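Local atomic coordinates of transcriptional regulator, TetR family (Legionella pneumophila subsp. pneumophila str. Philadelphia 1, PDB entry 3ON4), a protein that probably binds DNA as a dimeric transcriptional regulator of the TetR family. Residues I23-Y28 / E103-L108; R14-A19 / E55-A60; K68-L73 / F131-E136. All coordinates share one frame; numbering follows the deposited sequence. Where two conformers were deposited one is given.

Contact 1 (I23-Y28 / E103-L108)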
loop_
_atom_site.group_PDB
_atom_site.type_symbol
_atom_site.label_atom_id
_atom_site.label_comp_id
_atom_site.label_asym_id
_atom_site.label_seq_id
_atom_site.Cartn_x
_atom_site.Cartn_y
_atom_site.Cartn_z
ATOM N N ILE A 23 13.837 4.411 -1.088
ATOM C CA ILE A 23 12.812 3.394 -1.333
ATOM C C ILE A 23 11.551 3.758 -0.551
ATOM O O ILE A 23 10.431 3.748 -1.116
ATOM C CB ILE A 23 13.298 1.963 -1.003
ATOM C CG1 ILE A 23 14.396 1.546 -2.002
ATOM C CG2 ILE A 23 12.101 0.984 -1.033
ATOM C CD1 ILE A 23 15.196 0.275 -1.553
ATOM N N GLN A 24 11.725 4.132 0.710
ATOM C CA GLN A 24 10.606 4.553 1.543
ATOM C C GLN A 24 9.882 5.800 1.046
ATOM O O GLN A 24 8.714 5.986 1.368
ATOM C CB GLN A 24 11.025 4.770 2.991
ATOM C CG GLN A 24 11.402 3.495 3.722
ATOM C CD GLN A 24 11.630 3.757 5.176
ATOM O OE1 GLN A 24 12.751 4.023 5.592
ATOM N NE2 GLN A 24 10.551 3.734 5.960
ATOM N N LYS A 25 10.580 6.679 0.321
ATOM C CA LYS A 25 9.963 7.913 -0.168
ATOM C C LYS A 25 9.291 7.666 -1.524
ATOM O O LYS A 25 8.131 8.028 -1.736
ATOM C CB LYS A 25 11.003 9.033 -0.311
ATOM C CG LYS A 25 11.522 9.572 1.029
ATOM C CD LYS A 25 12.645 10.559 0.847
ATOM C CE LYS A 25 13.122 11.093 2.179
ATOM N NZ LYS A 25 14.104 12.205 2.009
ATOM N N ASP A 26 10.026 7.022 -2.424
ATOM C CA ASP A 26 9.664 7.002 -3.856
ATOM C C ASP A 26 9.404 5.637 -4.435
ATOM O O ASP A 26 8.713 5.529 -5.467
ATOM C CB ASP A 26 10.785 7.619 -4.694
ATOM C CG ASP A 26 11.028 9.079 -4.380
ATOM O OD1 ASP A 26 10.128 9.787 -3.864
ATOM O OD2 ASP A 26 12.158 9.531 -4.662
ATOM N N GLY A 27 9.973 4.602 -3.819
ATOM C CA GLY A 27 9.774 3.227 -4.269
ATOM C C GLY A 27 10.973 2.711 -5.034
ATOM O O GLY A 27 11.697 3.484 -5.642
ATOM N N TYR A 28 11.162 1.392 -4.999
ATOM C CA TYR A 28 12.317 0.714 -5.597
ATOM C C TYR A 28 12.516 0.997 -7.075
ATOM O O TYR A 28 13.631 1.097 -7.514
ATOM C CB TYR A 28 12.151 -0.790 -5.403
ATOM C CG TYR A 28 13.291 -1.658 -5.904
ATOM C CD1 TYR A 28 14.464 -1.810 -5.163
ATOM C CD2 TYR A 28 13.198 -2.337 -7.104
ATOM C CE1 TYR A 28 15.505 -2.614 -5.611
ATOM C CE2 TYR A 28 14.238 -3.138 -7.557
ATOM C CZ TYR A 28 15.392 -3.271 -6.793
ATOM O OH TYR A 28 16.406 -4.074 -7.254
ATOM N N GLU A 103 10.321 12.371 7.473
ATOM C CA GLU A 103 10.177 12.942 6.137
ATOM C C GLU A 103 9.077 12.277 5.299
ATOM O O GLU A 103 9.260 12.023 4.111
ATOM C CB GLU A 103 11.531 12.928 5.408
ATOM C CG GLU A 103 12.615 13.718 6.180
ATOM C CD GLU A 103 13.995 13.750 5.506
ATOM O OE1 GLU A 103 14.197 13.084 4.471
ATOM O OE2 GLU A 103 14.876 14.454 6.031
ATOM N N ASN A 104 7.950 12.000 5.948
ATOM C CA ASN A 104 6.722 11.524 5.299
ATOM C C ASN A 104 6.934 10.215 4.528
ATOM O O ASN A 104 6.292 9.987 3.503
ATOM C CB ASN A 104 6.186 12.598 4.351
ATOM C CG ASN A 104 4.743 12.372 3.968
ATOM O OD1 ASN A 104 3.895 12.081 4.823
ATOM N ND2 ASN A 104 4.447 12.509 2.692
ATOM N N LYS A 105 7.808 9.354 5.055
ATOM C CA LYS A 105 8.086 8.065 4.464
ATOM C C LYS A 105 6.965 7.045 4.598
ATOM O O LYS A 105 6.160 7.082 5.537
ATOM C CB LYS A 105 9.365 7.467 5.040
ATOM C CG LYS A 105 10.641 8.099 4.487
ATOM C CD LYS A 105 11.824 7.797 5.370
ATOM C CE LYS A 105 12.991 8.730 5.124
ATOM N NZ LYS A 105 14.015 8.558 6.187
HETATM N N MSE A 106 6.928 6.128 3.635
HETATM C CA MSE A 106 6.079 4.951 3.730
HETATM C C MSE A 106 6.880 3.830 4.389
HETATM O O MSE A 106 8.120 3.849 4.399
HETATM C CB MSE A 106 5.642 4.543 2.313
HETATM C CG MSE A 106 4.756 3.317 2.192
HETATM SE SE MSE A 106 3.138 3.436 3.260
HETATM C CE MSE A 106 2.475 1.646 2.968
ATOM N N CYS A 107 6.168 2.840 4.914
ATOM C CA CYS A 107 6.776 1.598 5.394
ATOM C C CYS A 107 7.615 0.981 4.290
ATOM O O CYS A 107 7.138 0.875 3.158
ATOM C CB CYS A 107 5.669 0.604 5.758
ATOM S SG CYS A 107 6.261 -1.057 6.273
ATOM N N LEU A 108 8.845 0.572 4.590
ATOM C CA LEU A 108 9.679 -0.098 3.573
ATOM C C LEU A 108 9.026 -1.386 3.064
ATOM O O LEU A 108 9.036 -1.694 1.852
ATOM C CB LEU A 108 11.050 -0.448 4.134
ATOM C CG LEU A 108 12.100 -0.959 3.158
ATOM C CD1 LEU A 108 12.608 0.186 2.226
ATOM C CD2 LEU A 108 13.253 -1.563 3.922
HETATM O O HOH W 1 14.758 5.824 5.886
#
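Gln24 NE2 is gripped by two carbonyl oxygens. One is Met106 O across the contact, 2.9 Å from Gln24 NE2, and the other is Leu98 O at the end of helix 84-98. This is an interdomain junction of a TetR-family regulator: the last turn of helix 11-26, in the DNA-binding domain, meets the loop that leads into helix 108-115.

The bond from Gln24 NE2 bends to 153° at the hydrogen, and Met106 O lies close to the amide plane of Gln24. Met106, a selenomethionine, also donates through its backbone: Met106 N lies 2.9 Å from Gln24 O, with a straighter N-H...O angle of 164°. Gln24 therefore holds both backbone polar atoms of Met106, one with its side chain and one with its main chain. The other end of the amide is tied by a water, which donates to Gln24 OE1 and accepts from Lys105 NZ. Lys105 NZ is also bonded to Ser102 OG. Bonds at both ends probably hold the Gln24 amide in this rotation.

Arg171 of helix 149-173 ties the two backbones together, with NH2 on Lys25 O and NE on Asn104 O.

At the more open end, Lys25 reaches Glu103 with a fully extended chain beyond CG. Lys25 NZ and Glu103 OE1 form a salt bridge of 2.6 Å, nearly along the C-O axis of the carboxylate. The aliphatic part of Lys105 lies obliquely across both side chains of the helix, its CG 3.7 Å from Gln24 CB and its CE 3.8 Å from Lys25 CE.

On the inner side Leu108 lies across the Gln24 side chain, with Leu108 CD1 3.8 Å from Gln24 CG. The same Leu108 CD1 is pressed against Ile23 CG2 at 3.4 Å, closer than carbons usually pack.

Contact 2 (R14-A19 / E55-A60)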
loop_
_atom_site.group_PDB
_atom_site.type_symbol
_atom_site.label_atom_id
_atom_site.label_comp_id
_atom_site.label_asym_id
_atom_site.label_seq_id
_atom_site.Cartn_x
_atom_site.Cartn_y
_atom_site.Cartn_z
ATOM N N ARG A 14 26.400 3.797 4.626
ATOM C CA ARG A 14 25.792 5.039 4.134
ATOM C C ARG A 14 24.948 4.772 2.884
ATOM O O ARG A 14 23.902 5.418 2.670
ATOM C CB ARG A 14 26.846 6.122 3.899
ATOM C CG ARG A 14 27.550 6.576 5.161
ATOM C CD ARG A 14 28.116 7.994 5.045
ATOM N NE ARG A 14 28.781 8.256 3.772
ATOM C CZ ARG A 14 29.057 9.467 3.281
ATOM N NH1 ARG A 14 29.677 9.564 2.119
ATOM N NH2 ARG A 14 28.720 10.580 3.938
ATOM N N ILE A 15 25.378 3.811 2.064
ATOM C CA ILE A 15 24.615 3.433 0.865
ATOM C C ILE A 15 23.294 2.819 1.295
ATOM O O ILE A 15 22.226 3.189 0.803
ATOM C CB ILE A 15 25.371 2.422 -0.060
ATOM C CG1 ILE A 15 26.553 3.096 -0.743
ATOM C CG2 ILE A 15 24.384 1.848 -1.106
ATOM C CD1 ILE A 15 27.642 2.134 -1.296
ATOM N N LEU A 16 23.365 1.889 2.239
ATOM C CA LEU A 16 22.163 1.245 2.736
ATOM C C LEU A 16 21.178 2.277 3.322
ATOM O O LEU A 16 19.979 2.233 3.026
ATOM C CB LEU A 16 22.504 0.185 3.776
ATOM C CG LEU A 16 23.139 -1.089 3.209
ATOM C CD1 LEU A 16 23.804 -1.903 4.345
ATOM C CD2 LEU A 16 22.096 -1.907 2.443
ATOM N N ALA A 17 21.698 3.209 4.109
ATOM C CA ALA A 17 20.817 4.184 4.784
ATOM C C ALA A 17 20.091 5.113 3.793
ATOM O O ALA A 17 18.876 5.385 3.950
ATOM C CB ALA A 17 21.595 4.979 5.848
ATOM N N VAL A 18 20.801 5.582 2.769
ATOM C CA VAL A 18 20.155 6.459 1.770
ATOM C C VAL A 18 19.233 5.645 0.867
ATOM O O VAL A 18 18.147 6.103 0.532
ATOM C CB VAL A 18 21.153 7.253 0.893
ATOM C CG1 VAL A 18 20.410 8.426 0.178
ATOM C CG2 VAL A 18 22.272 7.775 1.713
ATOM N N ALA A 19 19.626 4.412 0.518
ATOM C CA ALA A 19 18.774 3.563 -0.324
ATOM C C ALA A 19 17.447 3.293 0.375
ATOM O O ALA A 19 16.352 3.391 -0.226
ATOM C CB ALA A 19 19.498 2.235 -0.688
ATOM N N GLU A 55 19.453 -5.415 -7.576
ATOM C CA GLU A 55 18.853 -6.501 -6.792
ATOM C C GLU A 55 19.606 -6.771 -5.494
ATOM O O GLU A 55 18.978 -6.946 -4.435
ATOM C CB GLU A 55 18.777 -7.791 -7.623
ATOM C CG GLU A 55 18.318 -9.051 -6.884
ATOM C CD GLU A 55 18.209 -10.283 -7.798
ATOM O OE1 GLU A 55 18.281 -10.163 -9.052
ATOM O OE2 GLU A 55 18.041 -11.385 -7.254
ATOM N N ASP A 56 20.931 -6.823 -5.580
ATOM C CA ASP A 56 21.765 -7.044 -4.401
ATOM C C ASP A 56 21.526 -6.001 -3.315
ATOM O O ASP A 56 21.500 -6.330 -2.126
ATOM C CB ASP A 56 23.243 -7.062 -4.774
ATOM C CG ASP A 56 23.608 -8.243 -5.662
ATOM O OD1 ASP A 56 23.271 -9.376 -5.315
ATOM O OD2 ASP A 56 24.244 -8.026 -6.701
ATOM N N LEU A 57 21.355 -4.745 -3.738
ATOM C CA LEU A 57 21.103 -3.661 -2.797
ATOM C C LEU A 57 19.703 -3.827 -2.220
ATOM O O LEU A 57 19.527 -3.711 -0.999
ATOM C CB LEU A 57 21.270 -2.294 -3.460
ATOM C CG LEU A 57 20.915 -1.068 -2.617
ATOM C CD1 LEU A 57 21.764 -1.041 -1.340
ATOM C CD2 LEU A 57 21.120 0.224 -3.439
ATOM N N GLY A 58 18.713 -4.112 -3.069
ATOM C CA GLY A 58 17.356 -4.326 -2.587
ATOM C C GLY A 58 17.287 -5.391 -1.480
ATOM O O GLY A 58 16.679 -5.176 -0.435
ATOM N N VAL A 59 17.900 -6.543 -1.715
ATOM C CA VAL A 59 17.925 -7.641 -0.744
ATOM C C VAL A 59 18.560 -7.191 0.574
ATOM O O VAL A 59 18.034 -7.446 1.668
ATOM C CB VAL A 59 18.687 -8.856 -1.320
ATOM C CG1 VAL A 59 19.069 -9.878 -0.227
ATOM C CG2 VAL A 59 17.869 -9.520 -2.426
ATOM N N ALA A 60 19.696 -6.526 0.457
ATOM C CA ALA A 60 20.450 -6.082 1.617
ATOM C C ALA A 60 19.694 -4.993 2.428
ATOM O O ALA A 60 19.696 -5.026 3.660
ATOM C CB ALA A 60 21.867 -5.587 1.179
#
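Leu57 of helix 54-77 meets Ile15, Leu16 and Ala19 on one face of helix 11-26. All contacts across the pair are apolar, and no hydrogen bond joins the two segments. The short axes pass 10.3 Å apart and cross at -81°, close to a right angle. Leu57 takes part in three of the four side-chain contacts.

Leu57 has CG anti to its backbone N (chi1 175°), which brings both methyls up to helix 11-26. Its CD1 branch touches two neighbours in sequence, at 3.9 Å from Ile15 CG2 and 3.9 Å from Leu16 CD2. Its CD2 branch takes the next turn, 3.8 Å from Ala19 CB. Leu16 slides past Leu57 in the opposite direction. Its CD2 methyl also reaches Ala60 CB, at 3.9 Å, so this one methyl spans a turn of helix 54-77. The small Ala19 and Ala60 give each helix a low spot for the opposing leucine.

More apolar groups extend the same cluster. Phe33 and Ile36 of helix 33-40 pack on Leu57. Ile36 also touches Ala19, and Ile40 touches Val18. Phe51 touches Ile15 and Ala60, and Val61 and Trp64 touch Leu16.

Polar links lie on other sides of helix 54-77. Asp56 OD2 accepts from Ser53 N, just before that helix, and Glu55 OE2 is hydrogen-bonded to Ser122 OG of helix 121-144.

Helix 11-26 thus packs against both helix 33-40, the first helix of the predicted helix-turn-helix, and the start of helix 54-77. This shared apolar core is that of the TetR-type N-terminal DNA-binding domain.

Contact 3 (K68-L73 / F131-E136)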
loop_
_atom_site.group_PDB
_atom_site.type_symbol
_atom_site.label_atom_id
_atom_site.label_comp_id
_atom_site.label_asym_id
_atom_site.label_seq_id
_atom_site.Cartn_x
_atom_site.Cartn_y
_atom_site.Cartn_z
ATOM N N LYS A 68 16.623 -4.418 12.064
ATOM C CA LYS A 68 16.391 -3.243 12.894
ATOM C C LYS A 68 15.018 -3.279 13.558
ATOM O O LYS A 68 14.913 -3.042 14.768
ATOM C CB LYS A 68 16.517 -1.952 12.099
ATOM C CG LYS A 68 17.957 -1.622 11.700
ATOM C CD LYS A 68 18.106 -0.177 11.258
ATOM C CE LYS A 68 17.501 0.088 9.884
ATOM N NZ LYS A 68 17.705 1.524 9.500
ATOM N N ILE A 69 13.989 -3.598 12.774
ATOM C CA ILE A 69 12.633 -3.717 13.310
ATOM C C ILE A 69 12.521 -4.854 14.328
ATOM O O ILE A 69 11.849 -4.701 15.355
ATOM C CB ILE A 69 11.599 -3.951 12.203
ATOM C CG1 ILE A 69 11.539 -2.747 11.267
ATOM C CG2 ILE A 69 10.227 -4.136 12.800
ATOM C CD1 ILE A 69 10.869 -1.535 11.880
ATOM N N ALA A 70 13.154 -5.995 14.039
ATOM C CA ALA A 70 13.194 -7.110 14.986
ATOM C C ALA A 70 13.722 -6.698 16.369
ATOM O O ALA A 70 13.182 -7.135 17.392
ATOM C CB ALA A 70 14.012 -8.280 14.425
ATOM N N ALA A 71 14.775 -5.875 16.387
ATOM C CA ALA A 71 15.377 -5.388 17.636
ATOM C C ALA A 71 14.411 -4.453 18.372
ATOM O O ALA A 71 14.240 -4.552 19.571
ATOM C CB ALA A 71 16.703 -4.666 17.355
ATOM N N VAL A 72 13.799 -3.544 17.627
ATOM C CA VAL A 72 12.834 -2.597 18.189
ATOM C C VAL A 72 11.678 -3.348 18.857
ATOM O O VAL A 72 11.284 -3.030 19.990
ATOM C CB VAL A 72 12.308 -1.639 17.089
ATOM C CG1 VAL A 72 11.041 -0.850 17.562
ATOM C CG2 VAL A 72 13.415 -0.687 16.659
ATOM N N LEU A 73 11.156 -4.350 18.154
ATOM C CA LEU A 73 10.020 -5.137 18.641
ATOM C C LEU A 73 10.387 -5.966 19.876
ATOM O O LEU A 73 9.635 -6.024 20.861
ATOM C CB LEU A 73 9.509 -6.056 17.527
ATOM C CG LEU A 73 8.841 -5.391 16.312
ATOM C CD1 LEU A 73 8.265 -6.475 15.420
ATOM C CD2 LEU A 73 7.781 -4.397 16.708
ATOM N N PHE A 131 7.042 -9.179 6.659
ATOM C CA PHE A 131 5.667 -9.278 7.139
ATOM C C PHE A 131 5.432 -10.473 8.067
ATOM O O PHE A 131 4.727 -10.346 9.068
ATOM C CB PHE A 131 4.681 -9.228 5.975
ATOM C CG PHE A 131 4.562 -7.839 5.402
ATOM C CD1 PHE A 131 3.997 -6.827 6.162
ATOM C CD2 PHE A 131 5.102 -7.521 4.161
ATOM C CE1 PHE A 131 3.937 -5.528 5.681
ATOM C CE2 PHE A 131 5.031 -6.233 3.678
ATOM C CZ PHE A 131 4.456 -5.235 4.436
ATOM N N GLU A 132 6.030 -11.612 7.735
ATOM C CA GLU A 132 5.937 -12.800 8.578
ATOM C C GLU A 132 6.461 -12.502 9.986
ATOM O O GLU A 132 5.852 -12.917 10.957
ATOM C CB GLU A 132 6.695 -13.980 7.930
ATOM C CG GLU A 132 5.903 -14.542 6.751
ATOM C CD GLU A 132 6.717 -15.401 5.800
ATOM O OE1 GLU A 132 7.866 -15.780 6.145
ATOM O OE2 GLU A 132 6.181 -15.690 4.691
ATOM N N LEU A 133 7.556 -11.753 10.091
ATOM C CA LEU A 133 8.115 -11.386 11.389
ATOM C C LEU A 133 7.166 -10.483 12.183
ATOM O O LEU A 133 6.947 -10.706 13.366
ATOM C CB LEU A 133 9.447 -10.681 11.219
ATOM C CG LEU A 133 10.203 -10.399 12.520
ATOM C CD1 LEU A 133 11.698 -10.716 12.360
ATOM C CD2 LEU A 133 9.967 -8.969 12.921
ATOM N N ILE A 134 6.581 -9.501 11.502
ATOM C CA ILE A 134 5.670 -8.561 12.137
ATOM C C ILE A 134 4.411 -9.265 12.617
ATOM O O ILE A 134 3.995 -9.080 13.755
ATOM C CB ILE A 134 5.275 -7.384 11.203
ATOM C CG1 ILE A 134 6.474 -6.485 10.855
ATOM C CG2 ILE A 134 4.109 -6.555 11.815
ATOM C CD1 ILE A 134 7.076 -5.763 11.994
ATOM N N ILE A 135 3.828 -10.096 11.748
ATOM C CA ILE A 135 2.605 -10.831 12.045
ATOM C C ILE A 135 2.809 -11.818 13.203
ATOM O O ILE A 135 2.009 -11.844 14.156
ATOM C CB ILE A 135 2.081 -11.516 10.770
ATOM C CG1 ILE A 135 1.612 -10.427 9.783
ATOM C CG2 ILE A 135 1.001 -12.563 11.091
ATOM C CD1 ILE A 135 1.426 -10.917 8.399
ATOM N N GLU A 136 3.909 -12.578 13.161
ATOM C CA GLU A 136 4.258 -13.481 14.264
ATOM C C GLU A 136 4.435 -12.716 15.585
ATOM O O GLU A 136 3.929 -13.155 16.615
ATOM C CB GLU A 136 5.521 -14.293 13.931
ATOM C CG GLU A 136 5.948 -15.316 15.006
ATOM C CD GLU A 136 4.836 -16.283 15.388
ATOM O OE1 GLU A 136 4.085 -16.733 14.481
ATOM O OE2 GLU A 136 4.697 -16.569 16.597
#
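This is an apolar contact between two nearly parallel helices, helix 54-77 and helix 121-144, in the helical body of the chain. The short axes lie 10.8 Å apart, and their directions differ by 8°. No hydrogen bond crosses.

Ile134 CD1 is the meeting point on the buried side. It lies 3.6 Å from Ile69 CG2 and 3.7 Å from Leu73 CD1, so it bridges two residues one turn apart on the facing helix. In Ile134, CG1 stands anti to the carbonyl carbon, and a bend at chi2 (-64°) turns CD1 toward helix 54-77. The Leu73 and Ile134 side chains cross at about a right angle.

Leu133 splits its two methyls. Leu133 CD1 meets Ala70 CB at 3.9 Å on the more open side. Leu133 and Leu73 pass each other in opposite directions, with Leu133 CD2 3.9 Å from Leu73 CD1.

Phe91 of helix 84-98 covers both Leu73 and Ile134, and Leu98 covers Ile69. On the far face of helix 121-144, Phe131 and Ile135 pack on helix 149-173. They also meet Leu169 and Phe178 of the second subunit, respectively. The helix that begins in the DNA-binding domain here continues along the C-terminal helical body, as in TetR-family regulators.

All three contacts are largely buried, but their chemistry differs. Contact 1 joins a helix end to a loop and is rich in polar bonds, with an ion pair at its exposed edge. Contacts 2 and 3 are helix-on-helix and wholly apolar across their segments, one crossing steeply and one nearly parallel. Helix 11-26 serves contacts 1 and 2, which touch where Tyr28 packs on Glu55 and Gly58. Helix 54-77 serves contacts 2 and 3, starting in the DNA-binding domain and continuing into the helical body. Contacts 1 and 3 each reach the second subunit, whereas no residue of that subunit touches contact 2.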